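Side-chain contacts in WGR domain-containing protein (Bacteroides fragilis, PDB 2RA8), which is of unknown function but joins a WGR domain, a module thought to bind nucleic acids in some relatives, to an arc of leucine-rich repeats: residues K11-W16 / V78-Y83; S125-G130 / L144-I149; I26-K31 / G36-K41. One frame throughout, in Å; residues are numbered along the deposited sequence.

In the fold
Following the chain from its N terminus, strand 13-21 turns back into strand 24-31, which pairs with strand 37-42 across a five-residue connection (residues 32-36) to give interaction 3. That hairpin is nested inside the much longer loop of 61 residues closed by interaction 1, where the start of strand 13-21 meets the entry to strand 80-83. Interaction 1 thus brings the antiparallel WGR sheet against the first strand of the parallel leucine-rich-repeat sheet. Interaction 2 follows in series, within the repeats, closing a 13-residue loop and tying helix 125-132 to strand 143-146. Phe15 N to Gly30 O (3.0 Å) links interactions 1 and 3, whereas a salt bridge from Lys82 to Asp148 links interactions 1 and 2.

Interaction 1: residues K11-W16 / V78-Y83; sequences KSQKFW and VEAKKY
Gln13 lays the aliphatic part of its side chain over the isopropyl group of Val78, CG of Gln13 coming to 3.6 Å from CG1 of Val78, and carries its amide on past Glu79 to the methyl of Ala80. The path depends on a bend: with chi2 at -75° the chain folds at CG instead of running straight on from the strand. Its CB also touches the Val78 branches, CG2 lying 4.1 Å from Gln13 CB. Beyond the bend, the methylene CG of Glu79 and the methyl of Ala80 both border the amide, CD of Gln13 lying 3.6 Å from CB of Ala80. The Gln13 and Glu79 side chains cross at about a right angle. Val78 also leans on Lys31 of strand 24-31, and Glu79 on Gln8 of strand 3-8, so the entry to strand 80-83 meets several parts of the WGR sheet. As modelled, the amide turns NE2 of Gln13 toward the backbone N of Glu79, 2.9 Å away, and the orientation of that amide is doubtful. With oxygen and nitrogen exchanged, a hydrogen bond from Glu79 N could form, which would add a polar tie to otherwise van der Waals packing between these two segments.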
loop_
_atom_site.group_PDB
_atom_site.type_symbol
_atom_site.label_atom_id
_atom_site.label_comp_id
_atom_site.label_asym_id
_atom_site.label_seq_id
_atom_site.Cartn_x
_atom_site.Cartn_y
_atom_site.Cartn_z
ATOM N N LYS A 11 -10.379 -9.135 5.792
ATOM C CA LYS A 11 -10.387 -7.689 6.021
ATOM C C LYS A 11 -11.614 -6.914 5.580
ATOM O O LYS A 11 -11.980 -5.930 6.223
ATOM C CB LYS A 11 -9.148 -7.073 5.390
ATOM N N SER A 12 -12.253 -7.336 4.489
ATOM C CA SER A 12 -13.440 -6.641 3.982
ATOM C C SER A 12 -14.731 -7.371 4.197
ATOM O O SER A 12 -14.836 -8.566 3.940
ATOM C CB SER A 12 -13.304 -6.371 2.480
ATOM O OG SER A 12 -12.172 -5.566 2.209
ATOM N N GLN A 13 -15.733 -6.637 4.659
ATOM C CA GLN A 13 -17.065 -7.176 4.898
ATOM C C GLN A 13 -17.950 -6.061 4.384
ATOM O O GLN A 13 -18.443 -5.237 5.151
ATOM C CB GLN A 13 -17.285 -7.398 6.401
ATOM C CG GLN A 13 -16.336 -8.435 7.019
ATOM C CD GLN A 13 -16.712 -9.868 6.640
ATOM O OE1 GLN A 13 -15.859 -10.668 6.240
ATOM N NE2 GLN A 13 -17.994 -10.192 6.772
ATOM N N LYS A 14 -18.135 -6.011 3.071
ATOM C CA LYS A 14 -18.928 -4.944 2.491
ATOM C C LYS A 14 -19.835 -5.292 1.342
ATOM O O LYS A 14 -19.782 -6.400 0.798
ATOM C CB LYS A 14 -17.997 -3.788 2.083
ATOM C CG LYS A 14 -16.659 -4.211 1.525
ATOM C CD LYS A 14 -15.749 -2.994 1.318
ATOM C CE LYS A 14 -14.329 -3.401 0.950
ATOM N NZ LYS A 14 -14.288 -4.204 -0.300
ATOM N N PHE A 15 -20.696 -4.332 0.996
ATOM C CA PHE A 15 -21.648 -4.469 -0.101
ATOM C C PHE A 15 -21.517 -3.308 -1.045
ATOM O O PHE A 15 -21.022 -2.230 -0.685
ATOM C CB PHE A 15 -23.108 -4.512 0.403
ATOM C CG PHE A 15 -23.614 -3.187 0.908
ATOM C CD1 PHE A 15 -23.263 -2.728 2.174
ATOM C CD2 PHE A 15 -24.403 -2.375 0.100
ATOM C CE1 PHE A 15 -23.685 -1.479 2.624
ATOM C CE2 PHE A 15 -24.829 -1.122 0.547
ATOM C CZ PHE A 15 -24.466 -0.677 1.811
ATOM N N TRP A 16 -21.989 -3.528 -2.265
ATOM C CA TRP A 16 -21.958 -2.529 -3.317
ATOM C C TRP A 16 -23.183 -2.803 -4.148
ATOM O O TRP A 16 -23.396 -3.936 -4.583
ATOM C CB TRP A 16 -20.681 -2.702 -4.160
ATOM C CG TRP A 16 -20.533 -1.749 -5.316
ATOM C CD1 TRP A 16 -19.983 -0.495 -5.288
ATOM C CD2 TRP A 16 -20.932 -1.988 -6.671
ATOM N NE1 TRP A 16 -20.012 0.062 -6.549
ATOM C CE2 TRP A 16 -20.586 -0.828 -7.413
ATOM C CE3 TRP A 16 -21.538 -3.067 -7.329
ATOM C CZ2 TRP A 16 -20.835 -0.722 -8.786
ATOM C CZ3 TRP A 16 -21.786 -2.961 -8.702
ATOM C CH2 TRP A 16 -21.431 -1.790 -9.414
ATOM N N VAL A 78 -21.239 -8.186 9.677
ATOM C CA VAL A 78 -19.790 -8.368 9.584
ATOM C C VAL A 78 -19.470 -9.689 10.251
ATOM O O VAL A 78 -19.901 -9.937 11.375
ATOM C CB VAL A 78 -19.024 -7.244 10.330
ATOM C CG1 VAL A 78 -17.532 -7.523 10.309
ATOM C CG2 VAL A 78 -19.304 -5.893 9.677
ATOM N N GLU A 79 -18.734 -10.559 9.570
ATOM C CA GLU A 79 -18.394 -11.838 10.177
ATOM C C GLU A 79 -16.910 -12.099 10.223
ATOM O O GLU A 79 -16.477 -13.245 10.363
ATOM C CB GLU A 79 -19.112 -12.994 9.454
ATOM C CG GLU A 79 -18.693 -13.187 8.027
ATOM C CD GLU A 79 -19.374 -14.375 7.379
ATOM O OE1 GLU A 79 -18.870 -14.836 6.332
ATOM O OE2 GLU A 79 -20.408 -14.843 7.908
ATOM N N ALA A 80 -16.123 -11.028 10.121
ATOM C CA ALA A 80 -14.671 -11.115 10.185
ATOM C C ALA A 80 -14.185 -9.962 11.000
ATOM O O ALA A 80 -14.741 -8.864 10.927
ATOM C CB ALA A 80 -14.055 -11.055 8.776
ATOM N N LYS A 81 -13.150 -10.184 11.796
ATOM C CA LYS A 81 -12.639 -9.095 12.590
ATOM C C LYS A 81 -11.198 -9.287 12.945
ATOM O O LYS A 81 -10.696 -10.411 12.995
ATOM C CB LYS A 81 -13.487 -8.934 13.861
ATOM C CG LYS A 81 -13.361 -7.564 14.520
ATOM C CD LYS A 81 -14.332 -7.423 15.682
ATOM C CE LYS A 81 -14.269 -6.032 16.292
ATOM N NZ LYS A 81 -15.196 -5.879 17.455
ATOM N N LYS A 82 -10.518 -8.171 13.175
ATOM C CA LYS A 82 -9.114 -8.172 13.547
ATOM C C LYS A 82 -8.971 -7.646 14.956
ATOM O O LYS A 82 -9.524 -6.602 15.293
ATOM C CB LYS A 82 -8.317 -7.276 12.594
ATOM C CG LYS A 82 -6.845 -7.148 12.943
ATOM C CD LYS A 82 -6.125 -6.310 11.903
ATOM C CE LYS A 82 -4.643 -6.154 12.224
ATOM N NZ LYS A 82 -3.963 -5.479 11.093
ATOM N N TYR A 83 -8.237 -8.374 15.787
ATOM C CA TYR A 83 -8.009 -7.951 17.158
ATOM C C TYR A 83 -6.556 -7.634 17.303
ATOM O O TYR A 83 -5.691 -8.482 17.064
ATOM C CB TYR A 83 -8.391 -9.046 18.148
ATOM C CG TYR A 83 -9.856 -9.380 18.132
ATOM C CD1 TYR A 83 -10.359 -10.347 17.264
ATOM C CD2 TYR A 83 -10.742 -8.731 18.984
ATOM C CE1 TYR A 83 -11.712 -10.660 17.249
ATOM C CE2 TYR A 83 -12.100 -9.038 18.978
ATOM C CZ TYR A 83 -12.571 -10.003 18.109
ATOM O OH TYR A 83 -13.898 -10.325 18.106
#

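Interaction 2: residues S125-G130 / L144-I149; sequences SDIADG and LFWGDI
Ile127 meets the far corner of the Trp146 indole with its CG2 methyl, which lies 3.3 Å from CH2 of Trp146. On helix 125-132 the contact is made by this residue and the adjacent Ala128. At Ile127 the side chain divides the work. The branch CG2 stands anti to the backbone N and touches the indole, reaching CZ3 of Trp146 as well at 3.9 Å, while the longer branch leads away from the ring. CB follows behind the methyl, 3.7 Å from Trp146 CH2. The methyl approaches the ring obliquely, and the two side chains cross at a slant. Ile127 also touches Leu96 and Met97 of helix 96-102 and Ile114 of strand 111-114, which places it between neighbouring elements of the repeats. This is the core of a leucine-rich-repeat arc: parallel strands line one side, helices the other, and large apolar side chains such as Trp146 fill the layer between. The width of that layer appears in the backbone spacing, 10.2 Å from CA of Ile127 to CA of Trp146. With its CG anti to the backbone N (chi1 -172°), Trp146 extends across this layer and its six-membered ring meets the helix; its NE1 makes a weak hydrogen bond to OE1 of Gln161. Next along the helix, Ala128 sets its backbone N at the edge of the indole, near the ring plane, 3.8 Å from CH2 of Trp146. Its methyl CB makes a looser contact at 4.4 Å from the same CH2, and Val162 and Val167 pack against it as well.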
loop_
_atom_site.group_PDB
_atom_site.type_symbol
_atom_site.label_atom_id
_atom_site.label_comp_id
_atom_site.label_asym_id
_atom_site.label_seq_id
_atom_site.Cartn_x
_atom_site.Cartn_y
_atom_site.Cartn_z
ATOM N N SER A 125 2.550 -16.459 23.121
ATOM C CA SER A 125 2.137 -17.526 24.040
ATOM C C SER A 125 0.829 -17.301 24.765
ATOM O O SER A 125 0.051 -18.244 24.954
ATOM C CB SER A 125 3.227 -17.770 25.085
ATOM O OG SER A 125 3.806 -19.044 24.890
ATOM N N ASP A 126 0.586 -16.066 25.200
ATOM C CA ASP A 126 -0.644 -15.729 25.911
ATOM C C ASP A 126 -1.842 -15.964 25.045
ATOM O O ASP A 126 -2.880 -16.441 25.509
ATOM C CB ASP A 126 -0.637 -14.258 26.339
ATOM C CG ASP A 126 0.123 -14.027 27.622
ATOM O OD1 ASP A 126 1.226 -14.593 27.773
ATOM O OD2 ASP A 126 -0.381 -13.268 28.475
ATOM N N ILE A 127 -1.699 -15.617 23.768
ATOM C CA ILE A 127 -2.774 -15.767 22.800
ATOM C C ILE A 127 -3.019 -17.239 22.532
ATOM O O ILE A 127 -4.157 -17.709 22.593
ATOM C CB ILE A 127 -2.411 -15.046 21.489
ATOM C CG1 ILE A 127 -1.883 -13.620 21.803
ATOM C CG2 ILE A 127 -3.616 -14.995 20.574
ATOM C CD1 ILE A 127 -2.868 -12.738 22.557
ATOM N N ALA A 128 -1.959 -17.983 22.243
ATOM C CA ALA A 128 -2.117 -19.411 21.985
ATOM C C ALA A 128 -2.712 -20.105 23.199
ATOM O O ALA A 128 -3.646 -20.900 23.071
ATOM C CB ALA A 128 -0.785 -20.032 21.630
ATOM N N ASP A 129 -2.170 -19.803 24.379
ATOM C CA ASP A 129 -2.639 -20.399 25.628
ATOM C C ASP A 129 -4.057 -19.990 25.924
ATOM O O ASP A 129 -4.890 -20.827 26.297
ATOM C CB ASP A 129 -1.741 -19.976 26.795
ATOM C CG ASP A 129 -0.394 -20.683 26.782
ATOM O OD1 ASP A 129 0.195 -20.836 25.688
ATOM O OD2 ASP A 129 0.081 -21.078 27.868
ATOM N N GLY A 130 -4.338 -18.700 25.760
ATOM C CA GLY A 130 -5.678 -18.200 26.004
ATOM C C GLY A 130 -6.714 -18.919 25.156
ATOM O O GLY A 130 -7.773 -19.300 25.654
ATOM N N LEU A 144 -8.739 -18.287 10.117
ATOM C CA LEU A 144 -7.792 -17.714 11.060
ATOM C C LEU A 144 -6.598 -17.115 10.348
ATOM O O LEU A 144 -5.923 -17.790 9.571
ATOM C CB LEU A 144 -7.291 -18.789 12.037
ATOM C CG LEU A 144 -6.104 -18.397 12.939
ATOM C CD1 LEU A 144 -6.504 -17.226 13.837
ATOM C CD2 LEU A 144 -5.668 -19.595 13.776
ATOM N N PHE A 145 -6.340 -15.837 10.608
ATOM C CA PHE A 145 -5.192 -15.142 10.027
ATOM C C PHE A 145 -4.392 -14.774 11.235
ATOM O O PHE A 145 -4.706 -13.811 11.926
ATOM C CB PHE A 145 -5.639 -13.875 9.267
ATOM C CG PHE A 145 -4.509 -13.081 8.642
ATOM C CD1 PHE A 145 -3.189 -13.529 8.672
ATOM C CD2 PHE A 145 -4.781 -11.867 8.025
ATOM C CE1 PHE A 145 -2.161 -12.766 8.094
ATOM C CE2 PHE A 145 -3.760 -11.101 7.443
ATOM C CZ PHE A 145 -2.452 -11.553 7.480
ATOM N N TRP A 146 -3.358 -15.565 11.498
ATOM C CA TRP A 146 -2.489 -15.398 12.659
ATOM C C TRP A 146 -1.214 -14.634 12.355
ATOM O O TRP A 146 -0.391 -15.088 11.559
ATOM C CB TRP A 146 -2.136 -16.796 13.214
ATOM C CG TRP A 146 -1.405 -16.778 14.522
ATOM C CD1 TRP A 146 -0.080 -16.501 14.721
ATOM C CD2 TRP A 146 -1.969 -17.014 15.815
ATOM N NE1 TRP A 146 0.216 -16.552 16.062
ATOM C CE2 TRP A 146 -0.921 -16.866 16.756
ATOM C CE3 TRP A 146 -3.251 -17.337 16.270
ATOM C CZ2 TRP A 146 -1.125 -17.033 18.132
ATOM C CZ3 TRP A 146 -3.456 -17.505 17.640
ATOM C CH2 TRP A 146 -2.393 -17.354 18.554
ATOM N N GLY A 147 -1.041 -13.474 12.986
ATOM C CA GLY A 147 0.167 -12.691 12.769
ATOM C C GLY A 147 0.079 -11.546 11.768
ATOM O O GLY A 147 1.049 -11.250 11.075
ATOM N N ASP A 148 -1.075 -10.891 11.688
ATOM C CA ASP A 148 -1.239 -9.793 10.750
ATOM C C ASP A 148 -0.549 -8.571 11.313
ATOM O O ASP A 148 -1.191 -7.629 11.788
ATOM C CB ASP A 148 -2.719 -9.531 10.503
ATOM C CG ASP A 148 -2.961 -8.484 9.428
ATOM O OD1 ASP A 148 -2.088 -8.301 8.559
ATOM O OD2 ASP A 148 -4.040 -7.859 9.442
ATOM N N ILE A 149 0.779 -8.622 11.254
ATOM C CA ILE A 149 1.680 -7.581 11.751
ATOM C C ILE A 149 2.348 -6.889 10.583
ATOM O O ILE A 149 3.114 -7.513 9.847
ATOM C CB ILE A 149 2.815 -8.194 12.605
ATOM C CG1 ILE A 149 2.257 -9.256 13.554
ATOM C CG2 ILE A 149 3.580 -7.082 13.321
ATOM C CD1 ILE A 149 1.168 -8.779 14.453
#

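Interaction 3: residues I26-K31 / G36-K41; sequences IVNYGK and GQTQVK
Asn28 and Tyr29 both donate to the carbonyl O of Gln37, and they reach it from opposite faces of its plane. The side-chain bond is short, 2.6 Å from Asn28 ND2 to Gln37 O; the acceptor lies in the amide plane of Asn28, although the donor stands 48° out of the carbonyl plane of Gln37. This amide is brought in by a first torsion that sets CG anti to the backbone N. ND2 of Asn28 also donates to the carbonyl of Asp35, in the turn. The backbone N of Tyr29 supplies the second bond to Gln37 O, at 3.0 Å, and Gln37 N returns one to Tyr29 O at 2.7 Å. Farther along, Val27 and Gln39 form the other hydrogen-bonded pair, each N donating to the other's O at 2.8 Å.

Packing divides between the two faces of the sheet. On the face with Val27, Tyr29, Gln37 and Gln39, the phenol ring has CB of Gln37 over one of its faces. Gln39 slants across the ring with its amide plane 59° from that of the ring, its CD lying 3.5 Å from Tyr29 CE1. The phenol hydroxyl is hydrogen-bonded to the carbonyl of Glu153 of the second subunit, and Trp158 of that subunit packs on Gln39, so this face takes part in the dimer contact. On the other face, Ile26 CG2 and Thr38 CG2 are 4.0 Å apart, while Ile26 also touches Val40.

At the turn end, Gly30 and Gly36 bring their CA atoms to 4.0 Å, and Gly36 has a positive phi. The N-to-C directions of the two short strand segments are 159° apart, as in an antiparallel beta hairpin, which here forms the border of the WGR-domain sheet.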
loop_
_atom_site.group_PDB
_atom_site.type_symbol
_atom_site.label_atom_id
_atom_site.label_comp_id
_atom_site.label_asym_id
_atom_site.label_seq_id
_atom_site.Cartn_x
_atom_site.Cartn_y
_atom_site.Cartn_z
ATOM N N ILE A 26 -26.954 5.034 -9.983
ATOM C CA ILE A 26 -26.921 5.184 -8.534
ATOM C C ILE A 26 -26.206 4.045 -7.835
ATOM O O ILE A 26 -26.646 2.890 -7.882
ATOM C CB ILE A 26 -28.352 5.300 -7.976
ATOM C CG1 ILE A 26 -29.107 6.401 -8.731
ATOM C CG2 ILE A 26 -28.310 5.601 -6.484
ATOM C CD1 ILE A 26 -30.586 6.447 -8.434
ATOM N N VAL A 27 -25.102 4.381 -7.174
ATOM C CA VAL A 27 -24.286 3.418 -6.444
ATOM C C VAL A 27 -24.430 3.642 -4.956
ATOM O O VAL A 27 -24.470 4.787 -4.479
ATOM C CB VAL A 27 -22.784 3.559 -6.834
ATOM C CG1 VAL A 27 -21.903 2.873 -5.812
ATOM C CG2 VAL A 27 -22.540 2.956 -8.213
ATOM N N ASN A 28 -24.511 2.539 -4.220
ATOM C CA ASN A 28 -24.636 2.555 -2.768
ATOM C C ASN A 28 -23.627 1.547 -2.259
ATOM O O ASN A 28 -23.671 0.372 -2.641
ATOM C CB ASN A 28 -26.057 2.140 -2.367
ATOM C CG ASN A 28 -26.276 2.147 -0.864
ATOM O OD1 ASN A 28 -27.125 1.415 -0.347
ATOM N ND2 ASN A 28 -25.530 2.984 -0.155
ATOM N N TYR A 29 -22.708 1.991 -1.403
ATOM C CA TYR A 29 -21.679 1.107 -0.870
ATOM C C TYR A 29 -21.318 1.367 0.558
ATOM O O TYR A 29 -21.371 2.503 1.023
ATOM C CB TYR A 29 -20.396 1.208 -1.703
ATOM C CG TYR A 29 -19.689 2.545 -1.607
ATOM C CD1 TYR A 29 -20.185 3.670 -2.263
ATOM C CD2 TYR A 29 -18.532 2.686 -0.843
ATOM C CE1 TYR A 29 -19.543 4.910 -2.158
ATOM C CE2 TYR A 29 -17.881 3.918 -0.728
ATOM C CZ TYR A 29 -18.394 5.020 -1.387
ATOM O OH TYR A 29 -17.754 6.234 -1.276
ATOM N N GLY A 30 -20.912 0.311 1.258
ATOM C CA GLY A 30 -20.529 0.449 2.652
ATOM C C GLY A 30 -20.291 -0.888 3.330
ATOM O O GLY A 30 -20.315 -1.941 2.684
ATOM N N LYS A 31 -20.051 -0.842 4.637
ATOM C CA LYS A 31 -19.816 -2.042 5.425
ATOM C C LYS A 31 -21.127 -2.764 5.596
ATOM O O LYS A 31 -22.178 -2.130 5.741
ATOM C CB LYS A 31 -19.250 -1.656 6.801
ATOM C CG LYS A 31 -18.850 -2.827 7.691
ATOM C CD LYS A 31 -18.337 -2.356 9.049
ATOM C CE LYS A 31 -17.039 -1.572 8.931
ATOM N NZ LYS A 31 -16.575 -1.084 10.259
ATOM N N GLY A 36 -24.410 2.739 4.521
ATOM C CA GLY A 36 -23.341 3.066 3.596
ATOM C C GLY A 36 -23.493 4.443 2.968
ATOM O O GLY A 36 -24.245 5.281 3.467
ATOM N N GLN A 37 -22.774 4.672 1.873
ATOM C CA GLN A 37 -22.803 5.954 1.171
ATOM C C GLN A 37 -23.460 5.811 -0.175
ATOM O O GLN A 37 -23.670 4.698 -0.658
ATOM C CB GLN A 37 -21.380 6.469 0.963
ATOM C CG GLN A 37 -20.521 6.449 2.220
ATOM C CD GLN A 37 -19.046 6.627 1.917
ATOM O OE1 GLN A 37 -18.226 5.786 2.275
ATOM N NE2 GLN A 37 -18.703 7.724 1.255
ATOM N N THR A 38 -23.782 6.941 -0.795
ATOM C CA THR A 38 -24.418 6.928 -2.104
ATOM C C THR A 38 -23.788 7.898 -3.053
ATOM O O THR A 38 -23.510 9.043 -2.700
ATOM C CB THR A 38 -25.922 7.243 -1.994
ATOM O OG1 THR A 38 -26.573 6.180 -1.287
ATOM C CG2 THR A 38 -26.544 7.387 -3.379
ATOM N N GLN A 39 -23.554 7.431 -4.273
ATOM C CA GLN A 39 -22.960 8.243 -5.318
ATOM C C GLN A 39 -23.872 8.180 -6.511
ATOM O O GLN A 39 -24.332 7.102 -6.902
ATOM C CB GLN A 39 -21.572 7.712 -5.692
ATOM C CG GLN A 39 -20.605 7.627 -4.519
ATOM C CD GLN A 39 -19.239 7.105 -4.918
ATOM O OE1 GLN A 39 -19.127 6.103 -5.622
ATOM N NE2 GLN A 39 -18.186 7.779 -4.459
ATOM N N VAL A 40 -24.158 9.345 -7.080
ATOM C CA VAL A 40 -25.020 9.447 -8.245
ATOM C C VAL A 40 -24.241 10.081 -9.363
ATOM O O VAL A 40 -23.538 11.078 -9.168
ATOM C CB VAL A 40 -26.251 10.297 -7.929
ATOM C CG1 VAL A 40 -27.221 10.271 -9.104
ATOM C CG2 VAL A 40 -26.911 9.783 -6.654
ATOM N N LYS A 41 -24.343 9.502 -10.551
ATOM C CA LYS A 41 -23.616 10.022 -11.698
ATOM C C LYS A 41 -24.534 10.115 -12.878
ATOM O O LYS A 41 -25.121 9.116 -13.301
ATOM C CB LYS A 41 -22.428 9.103 -12.011
ATOM C CG LYS A 41 -21.437 9.657 -13.008
ATOM C CD LYS A 41 -20.047 9.030 -12.838
ATOM C CE LYS A 41 -20.034 7.508 -13.014
ATOM N NZ LYS A 41 -20.503 6.730 -11.816
#